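Local coordinates for ribulose-1,5-bisphosphate carboxylase/oxygenase large subunit (Rhodopseudomonas palustris, PDB 3QFW), which probably binds magnesium and is assigned to ribulose-bisphosphate carboxylation, with a reaction that may differ from that of true Rubisco because it is a Rubisco-like protein, at residues B[76-81]-B[106-111]; B[110-115]-B[273-278]; B[151-156]-B[188-193]. One frame throughout, in Å; residues are numbered along the deposited sequence.

Interaction 1 (B[76-81]-B[106-111]); sequences APAEPG and AHYLTA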
loop_
_atom_site.group_PDB
_atom_site.type_symbol
_atom_site.label_atom_id
_atom_site.label_comp_id
_atom_site.label_asym_id
_atom_site.label_seq_id
_atom_site.Cartn_x
_atom_site.Cartn_y
_atom_site.Cartn_z
ATOM N N ALA B 76 -16.964 1.014 -8.241
ATOM C CA ALA B 76 -16.192 0.240 -7.274
ATOM C C ALA B 76 -16.919 -0.997 -6.736
ATOM O O ALA B 76 -17.644 -0.926 -5.730
ATOM C CB ALA B 76 -15.728 1.142 -6.139
ATOM N N PRO B 77 -16.705 -2.148 -7.393
ATOM C CA PRO B 77 -17.267 -3.431 -6.970
ATOM C C PRO B 77 -16.730 -3.799 -5.590
ATOM O O PRO B 77 -15.758 -3.188 -5.138
ATOM C CB PRO B 77 -16.729 -4.420 -8.020
ATOM C CG PRO B 77 -16.163 -3.597 -9.106
ATOM C CD PRO B 77 -15.725 -2.321 -8.474
ATOM N N ALA B 78 -17.350 -4.768 -4.924
ATOM C CA ALA B 78 -16.885 -5.202 -3.607
ATOM C C ALA B 78 -15.579 -5.980 -3.742
ATOM O O ALA B 78 -15.530 -7.202 -3.558
ATOM C CB ALA B 78 -17.957 -6.032 -2.887
ATOM N N GLU B 79 -14.523 -5.234 -4.053
ATOM C CA GLU B 79 -13.197 -5.770 -4.345
ATOM C C GLU B 79 -12.208 -4.813 -3.665
ATOM O O GLU B 79 -12.080 -3.665 -4.080
ATOM C CB GLU B 79 -13.011 -5.782 -5.865
ATOM C CG GLU B 79 -11.941 -6.724 -6.376
ATOM C CD GLU B 79 -10.557 -6.302 -5.946
ATOM O OE1 GLU B 79 -10.066 -5.272 -6.464
ATOM O OE2 GLU B 79 -9.974 -6.994 -5.080
ATOM N N PRO B 80 -11.549 -5.269 -2.585
ATOM C CA PRO B 80 -10.879 -4.355 -1.647
ATOM C C PRO B 80 -9.939 -3.369 -2.331
ATOM O O PRO B 80 -10.043 -2.160 -2.112
ATOM C CB PRO B 80 -10.104 -5.303 -0.728
ATOM C CG PRO B 80 -10.892 -6.558 -0.750
ATOM C CD PRO B 80 -11.420 -6.673 -2.161
ATOM N N GLY B 81 -9.041 -3.884 -3.158
ATOM C CA GLY B 81 -8.110 -3.040 -3.894
ATOM C C GLY B 81 -8.803 -1.986 -4.746
ATOM O O GLY B 81 -8.456 -0.805 -4.697
ATOM N N ALA B 106 -25.174 -1.165 2.268
ATOM C CA ALA B 106 -25.201 -2.413 3.017
ATOM C C ALA B 106 -24.679 -3.614 2.240
ATOM O O ALA B 106 -24.121 -4.532 2.826
ATOM C CB ALA B 106 -26.623 -2.689 3.534
ATOM N N HIS B 107 -24.856 -3.628 0.926
ATOM C CA HIS B 107 -24.410 -4.790 0.163
ATOM C C HIS B 107 -22.882 -4.974 0.201
ATOM O O HIS B 107 -22.392 -6.086 0.029
ATOM C CB HIS B 107 -24.966 -4.794 -1.274
ATOM C CG HIS B 107 -24.189 -3.960 -2.244
ATOM N ND1 HIS B 107 -24.583 -2.692 -2.614
ATOM C CD2 HIS B 107 -23.065 -4.227 -2.950
ATOM C CE1 HIS B 107 -23.726 -2.207 -3.495
ATOM N NE2 HIS B 107 -22.793 -3.118 -3.713
ATOM N N TYR B 108 -22.141 -3.902 0.459
ATOM C CA TYR B 108 -20.688 -4.018 0.606
ATOM C C TYR B 108 -20.336 -4.752 1.895
ATOM O O TYR B 108 -19.421 -5.574 1.929
ATOM C CB TYR B 108 -20.012 -2.649 0.613
ATOM C CG TYR B 108 -19.948 -2.001 -0.746
ATOM C CD1 TYR B 108 -20.977 -1.185 -1.179
ATOM C CD2 TYR B 108 -18.872 -2.217 -1.597
ATOM C CE1 TYR B 108 -20.944 -0.596 -2.414
ATOM C CE2 TYR B 108 -18.830 -1.627 -2.850
ATOM C CZ TYR B 108 -19.868 -0.812 -3.242
ATOM O OH TYR B 108 -19.870 -0.214 -4.471
ATOM N N LEU B 109 -21.063 -4.449 2.962
ATOM C CA LEU B 109 -20.772 -5.100 4.229
ATOM C C LEU B 109 -21.048 -6.601 4.138
ATOM O O LEU B 109 -20.306 -7.400 4.685
ATOM C CB LEU B 109 -21.551 -4.450 5.370
ATOM C CG LEU B 109 -20.915 -3.191 5.971
ATOM C CD1 LEU B 109 -20.738 -2.056 4.940
ATOM C CD2 LEU B 109 -21.712 -2.723 7.200
ATOM N N THR B 110 -22.098 -6.987 3.424
ATOM C CA THR B 110 -22.452 -8.404 3.354
ATOM C C THR B 110 -21.441 -9.146 2.492
ATOM O O THR B 110 -21.036 -10.268 2.802
ATOM C CB THR B 110 -23.871 -8.630 2.797
ATOM O OG1 THR B 110 -24.807 -7.819 3.515
ATOM C CG2 THR B 110 -24.272 -10.087 2.945
ATOM N N ALA B 111 -21.035 -8.498 1.409
ATOM C CA ALA B 111 -20.066 -9.070 0.483
ATOM C C ALA B 111 -18.717 -9.303 1.156
ATOM O O ALA B 111 -18.149 -10.386 1.055
ATOM C CB ALA B 111 -19.910 -8.179 -0.724
#
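A side-chain-to-backbone hydrogen bond from Y108 to A76, flanked by a small apolar patch around A78, ties the loop before helix 80-88 to helix 106-112 in a partly buried region of the N-terminal part of the chain. The phenol reaches across the gap because CG of Y108 stands anti to its carbonyl carbon (chi1 -74°), sending the ring out from the helix. Its OH donates to A76 O over 2.7 Å. The hydroxyl approaches at a C=O...O angle of 153° and is tilted 26° from the carbonyl plane. The same oxygen lies at the ring edge, 3.2 Å from CE2 of Y108. Within the helix, NE2 of H107 rests 3.4 Å above one face of the ring, displaced toward the rim, and probably limits how the phenol can turn. In the fold, the contact joins the two connections that leave the antiparallel N-terminal sheet: 76-81 follows strand 64-71, and helix 106-112 follows strand 102-103 on the way to the barrel. A78 sits at the centre of an inverse gamma turn closed by E79 N and P77 O. Its methyl meets A111 CB at 3.6 Å and Y108 CD2 at 4.1 Å. Just beyond, E79 N-caps helix 80-88 through OE1 to Q82 N, while OE2 bonds S237 OG. P77 and E79 also pack on Q172 and G207 of the second subunit.

Interaction 2 (B[110-115]-B[273-278]); sequences TAFGGP and FRLFGA
F112 meets the last turn of helix 265-276 along its whole length, with L275 beside its base and one branch and F276 over a face. CB lies 3.4 Å from L275 O and also packs on L275 CG, which stays close to the ring's CG. On one branch, CD2 touches L275 CD2 at 3.4 Å, a snug fit, and CE2 still feels that methyl. On the other, CD1 and CE1 lie under the CD1-CE1 edge of F276, which stands over the ring face, and at the tip CZ is 3.7 Å from F276 CE1. That carbon sits above the centre of the F112 ring: a T-shaped stack with planes at 79° and centroids 5.0 Å apart, F276 giving the edge. H240 makes a further edge-to-face pair with F112. Beyond the ring the backbone takes over. G114 N makes a weak, bent bond to L275 O (3.1 Å, 131° at the hydrogen), and G114 CA points a C-H at R274 O, also 3.1 Å away. P115 then lays CD and CG against R274 CG, 3.7 Å from each, while the arginine, extended from CG to NE, carries its guanidinium on to the carbonyls of N312, D306, A303 and L311. Positive-phi G277 ends the helix in a Schellman motif, and this helix end, leading into strand 280-284 of the Rubisco-type TIM barrel, is where the segment from the N-terminal domain docks.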
loop_
_atom_site.group_PDB
_atom_site.type_symbol
_atom_site.label_atom_id
_atom_site.label_comp_id
_atom_site.label_asym_id
_atom_site.label_seq_id
_atom_site.Cartn_x
_atom_site.Cartn_y
_atom_site.Cartn_z
ATOM N N THR B 110 -22.098 -6.987 3.424
ATOM C CA THR B 110 -22.452 -8.404 3.354
ATOM C C THR B 110 -21.441 -9.146 2.492
ATOM O O THR B 110 -21.036 -10.268 2.802
ATOM C CB THR B 110 -23.871 -8.630 2.797
ATOM O OG1 THR B 110 -24.807 -7.819 3.515
ATOM C CG2 THR B 110 -24.272 -10.087 2.945
ATOM N N ALA B 111 -21.035 -8.498 1.409
ATOM C CA ALA B 111 -20.066 -9.070 0.483
ATOM C C ALA B 111 -18.717 -9.303 1.156
ATOM O O ALA B 111 -18.149 -10.386 1.055
ATOM C CB ALA B 111 -19.910 -8.179 -0.724
ATOM N N PHE B 112 -18.207 -8.287 1.846
ATOM C CA PHE B 112 -16.912 -8.407 2.521
ATOM C C PHE B 112 -16.982 -9.307 3.768
ATOM O O PHE B 112 -16.076 -10.103 4.016
ATOM C CB PHE B 112 -16.327 -7.023 2.862
ATOM C CG PHE B 112 -15.920 -6.205 1.651
ATOM C CD1 PHE B 112 -15.018 -6.708 0.719
ATOM C CD2 PHE B 112 -16.418 -4.924 1.465
ATOM C CE1 PHE B 112 -14.627 -5.949 -0.400
ATOM C CE2 PHE B 112 -16.035 -4.152 0.349
ATOM C CZ PHE B 112 -15.134 -4.673 -0.579
ATOM N N GLY B 113 -18.051 -9.178 4.554
ATOM C CA GLY B 113 -18.323 -10.122 5.637
ATOM C C GLY B 113 -17.679 -9.875 6.995
ATOM O O GLY B 113 -18.031 -10.518 7.981
ATOM N N GLY B 114 -16.730 -8.951 7.059
ATOM C CA GLY B 114 -16.121 -8.586 8.324
ATOM C C GLY B 114 -15.414 -9.712 9.051
ATOM O O GLY B 114 -15.089 -10.742 8.462
ATOM N N PRO B 115 -15.157 -9.518 10.351
ATOM C CA PRO B 115 -14.371 -10.494 11.107
ATOM C C PRO B 115 -15.082 -11.831 11.201
ATOM O O PRO B 115 -16.279 -11.869 11.529
ATOM C CB PRO B 115 -14.253 -9.853 12.494
ATOM C CG PRO B 115 -14.437 -8.392 12.244
ATOM C CD PRO B 115 -15.452 -8.315 11.145
ATOM N N PHE B 273 -10.188 -2.283 7.860
ATOM C CA PHE B 273 -9.523 -3.530 8.243
ATOM C C PHE B 273 -10.549 -4.555 8.768
ATOM O O PHE B 273 -10.548 -5.719 8.350
ATOM C CB PHE B 273 -8.429 -3.267 9.287
ATOM C CG PHE B 273 -7.084 -2.861 8.698
ATOM C CD1 PHE B 273 -6.964 -2.450 7.367
ATOM C CD2 PHE B 273 -5.942 -2.880 9.484
ATOM C CE1 PHE B 273 -5.722 -2.083 6.850
ATOM C CE2 PHE B 273 -4.698 -2.532 8.966
ATOM C CZ PHE B 273 -4.593 -2.124 7.654
ATOM N N ARG B 274 -11.426 -4.101 9.668
ATOM C CA ARG B 274 -12.542 -4.906 10.186
ATOM C C ARG B 274 -13.444 -5.434 9.058
ATOM O O ARG B 274 -13.745 -6.629 8.992
ATOM C CB ARG B 274 -13.366 -4.055 11.153
ATOM C CG ARG B 274 -14.686 -4.703 11.648
ATOM C CD ARG B 274 -15.500 -3.698 12.438
ATOM N NE ARG B 274 -16.724 -4.271 13.022
ATOM C CZ ARG B 274 -17.591 -3.564 13.732
ATOM N NH1 ARG B 274 -17.358 -2.274 13.943
ATOM N NH2 ARG B 274 -18.686 -4.138 14.225
ATOM N N LEU B 275 -13.865 -4.532 8.174
ATOM C CA LEU B 275 -14.686 -4.893 7.024
ATOM C C LEU B 275 -14.044 -6.044 6.240
ATOM O O LEU B 275 -14.712 -7.002 5.851
ATOM C CB LEU B 275 -14.851 -3.670 6.097
ATOM C CG LEU B 275 -15.669 -3.831 4.814
ATOM C CD1 LEU B 275 -17.149 -3.995 5.139
ATOM C CD2 LEU B 275 -15.488 -2.648 3.872
ATOM N N PHE B 276 -12.740 -5.930 6.000
ATOM C CA PHE B 276 -12.024 -6.907 5.183
ATOM C C PHE B 276 -11.701 -8.222 5.899
ATOM O O PHE B 276 -11.304 -9.195 5.248
ATOM C CB PHE B 276 -10.746 -6.283 4.605
ATOM C CG PHE B 276 -11.016 -5.170 3.630
ATOM C CD1 PHE B 276 -12.169 -5.173 2.860
ATOM C CD2 PHE B 276 -10.137 -4.105 3.507
ATOM C CE1 PHE B 276 -12.428 -4.140 1.960
ATOM C CE2 PHE B 276 -10.390 -3.076 2.617
ATOM C CZ PHE B 276 -11.541 -3.094 1.848
ATOM N N GLY B 277 -11.839 -8.239 7.223
ATOM C CA GLY B 277 -11.764 -9.476 7.989
ATOM C C GLY B 277 -10.863 -9.529 9.209
ATOM O O GLY B 277 -10.651 -10.604 9.771
ATOM N N ALA B 278 -10.314 -8.394 9.628
ATOM C CA ALA B 278 -9.423 -8.402 10.774
ATOM C C ALA B 278 -10.225 -8.675 12.066
ATOM O O ALA B 278 -11.238 -8.034 12.316
ATOM C CB ALA B 278 -8.679 -7.090 10.876
#

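Interaction 3 (B[151-156]-B[188-193]); sequences IAHQLA and VREANA
Small side chains carry the apolar part of this contact, where A156 meets A191 and A152 meets V188 between helices 145-157 and 177-195. The methyls of A156 and A191 are 3.5 Å apart, closer than usual for two carbons and a tight fit. One turn earlier on the first helix, A152 CB faces CG2 of V188 at 4.0 Å. With alanines at three of these four positions, the axes of the two short segments approach to 8.3 Å and run in the same general direction, crossing at -27°.

H153, at the edge of the interface, adds packing by its ring and a polar bond to a residue just outside the two segments. Its CG is anti to the backbone N (chi1 -171°), which swings the imidazole over toward the second helix. CE1 comes to 3.6 Å from A191 N, and E190 CB lies off the ring edge, near its plane, at 4.0 Å from CE1. ND1 packs against A191 CB but is hydrogen-bonded to A187 O, one residue before segment 188-193, so the ring is pinned to the neighbouring helix by one polar bond beside its apolar contacts. The carboxylate of E190 stays 4.5 Å away, measured from OE2 to ND1; its charge could at most favour a protonated imidazole.

Below the interface, A156 and V188 both rest on I163 of strand 162-165 and on T199, while A152 reaches L138 of strand 133-138. The two helices pack side by side against the parallel strands of the TIM-barrel domain, with strand 162-165 between them in the chain.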
loop_
_atom_site.group_PDB
_atom_site.type_symbol
_atom_site.label_atom_id
_atom_site.label_comp_id
_atom_site.label_asym_id
_atom_site.label_seq_id
_atom_site.Cartn_x
_atom_site.Cartn_y
_atom_site.Cartn_z
ATOM N N ILE B 151 11.266 -17.285 24.628
ATOM C CA ILE B 151 10.571 -16.061 25.014
ATOM C C ILE B 151 9.065 -16.268 25.029
ATOM O O ILE B 151 8.387 -15.914 26.005
ATOM C CB ILE B 151 10.885 -14.905 24.047
ATOM C CG1 ILE B 151 12.362 -14.523 24.137
ATOM C CG2 ILE B 151 9.990 -13.708 24.352
ATOM C CD1 ILE B 151 12.836 -14.251 25.545
ATOM N N ALA B 152 8.538 -16.836 23.949
ATOM C CA ALA B 152 7.108 -17.120 23.861
ATOM C C ALA B 152 6.639 -17.969 25.034
ATOM O O ALA B 152 5.558 -17.747 25.591
ATOM C CB ALA B 152 6.781 -17.818 22.560
ATOM N N HIS B 153 7.457 -18.949 25.403
ATOM C CA HIS B 153 7.123 -19.856 26.495
ATOM C C HIS B 153 6.975 -19.074 27.800
ATOM O O HIS B 153 6.020 -19.269 28.560
ATOM C CB HIS B 153 8.194 -20.943 26.621
ATOM C CG HIS B 153 7.838 -22.043 27.579
ATOM N ND1 HIS B 153 6.983 -23.074 27.250
ATOM C CD2 HIS B 153 8.233 -22.275 28.854
ATOM C CE1 HIS B 153 6.868 -23.896 28.279
ATOM N NE2 HIS B 153 7.613 -23.429 29.266
ATOM N N GLN B 154 7.924 -18.178 28.053
ATOM C CA GLN B 154 7.881 -17.366 29.258
ATOM C C GLN B 154 6.659 -16.447 29.257
ATOM O O GLN B 154 5.990 -16.304 30.266
ATOM C CB GLN B 154 9.180 -16.583 29.438
ATOM C CG GLN B 154 10.391 -17.487 29.623
ATOM C CD GLN B 154 11.708 -16.781 29.352
ATOM O OE1 GLN B 154 12.148 -15.933 30.129
ATOM N NE2 GLN B 154 12.346 -17.133 28.240
ATOM N N LEU B 155 6.351 -15.844 28.112
ATOM C CA LEU B 155 5.176 -14.981 28.021
ATOM C C LEU B 155 3.885 -15.767 28.280
ATOM O O LEU B 155 3.045 -15.363 29.088
ATOM C CB LEU B 155 5.129 -14.287 26.653
ATOM C CG LEU B 155 6.330 -13.372 26.406
ATOM C CD1 LEU B 155 6.442 -12.982 24.923
ATOM C CD2 LEU B 155 6.260 -12.143 27.302
ATOM N N ALA B 156 3.741 -16.898 27.598
ATOM C CA ALA B 156 2.533 -17.712 27.713
ATOM C C ALA B 156 2.375 -18.249 29.136
ATOM O O ALA B 156 1.262 -18.357 29.655
ATOM C CB ALA B 156 2.569 -18.852 26.696
ATOM N N VAL B 188 4.357 -22.460 22.886
ATOM C CA VAL B 188 3.125 -21.889 23.426
ATOM C C VAL B 188 2.175 -22.986 23.915
ATOM O O VAL B 188 1.540 -22.841 24.961
ATOM C CB VAL B 188 2.422 -20.968 22.396
ATOM C CG1 VAL B 188 1.008 -20.632 22.843
ATOM C CG2 VAL B 188 3.234 -19.698 22.184
ATOM N N ARG B 189 2.096 -24.083 23.162
ATOM C CA ARG B 189 1.287 -25.233 23.571
ATOM C C ARG B 189 1.748 -25.810 24.908
ATOM O O ARG B 189 0.938 -26.076 25.786
ATOM C CB ARG B 189 1.312 -26.327 22.502
ATOM C CG ARG B 189 0.481 -26.007 21.279
ATOM C CD ARG B 189 -0.978 -25.781 21.654
ATOM N NE ARG B 189 -1.811 -26.943 21.354
ATOM C CZ ARG B 189 -3.133 -26.974 21.492
ATOM N NH1 ARG B 189 -3.785 -25.902 21.928
ATOM N NH2 ARG B 189 -3.807 -28.077 21.191
ATOM N N GLU B 190 3.054 -26.009 25.047
ATOM C CA GLU B 190 3.614 -26.569 26.264
ATOM C C GLU B 190 3.258 -25.701 27.463
ATOM O O GLU B 190 2.817 -26.201 28.495
ATOM C CB GLU B 190 5.128 -26.741 26.124
ATOM C CG GLU B 190 5.504 -27.632 24.950
ATOM C CD GLU B 190 7.000 -27.859 24.816
ATOM O OE1 GLU B 190 7.382 -28.890 24.229
ATOM O OE2 GLU B 190 7.791 -27.018 25.297
ATOM N N ALA B 191 3.438 -24.395 27.309
ATOM C CA ALA B 191 3.069 -23.441 28.336
ATOM C C ALA B 191 1.582 -23.553 28.684
ATOM O O ALA B 191 1.221 -23.578 29.858
ATOM C CB ALA B 191 3.409 -22.028 27.888
ATOM N N ASN B 192 0.730 -23.617 27.661
ATOM C CA ASN B 192 -0.705 -23.790 27.869
ATOM C C ASN B 192 -1.006 -25.032 28.708
ATOM O O ASN B 192 -1.834 -24.992 29.614
ATOM C CB ASN B 192 -1.464 -23.879 26.539
ATOM C CG ASN B 192 -1.658 -22.517 25.879
ATOM O OD1 ASN B 192 -1.461 -21.475 26.504
ATOM N ND2 ASN B 192 -2.059 -22.525 24.617
ATOM N N ALA B 193 -0.338 -26.134 28.388
ATOM C CA ALA B 193 -0.586 -27.394 29.080
ATOM C C ALA B 193 -0.220 -27.294 30.558
ATOM O O ALA B 193 -0.983 -27.705 31.419
ATOM C CB ALA B 193 0.178 -28.528 28.414
#

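Overall arrangement
From the N terminus, interaction 1 is the first to close, bringing 76-81 and 106-111 together around a loop that holds most of helix 80-88 and the sheet strands 97-98 and 102-103. Interaction 2 starts on the same helix, sharing T110 and A111, and closes a much longer loop of 157 residues at 273-278, joining the N-terminal region to the barrel. These two also touch: F112 packs on A78, E79 and P80, and P80 on F276. Interaction 3 is nested inside that long loop, binding two consecutive barrel helices. Its centre is about 30 Å from that of interaction 2 and about 39 Å from that of interaction 1, on the opposite side of the chain's centre from interaction 1.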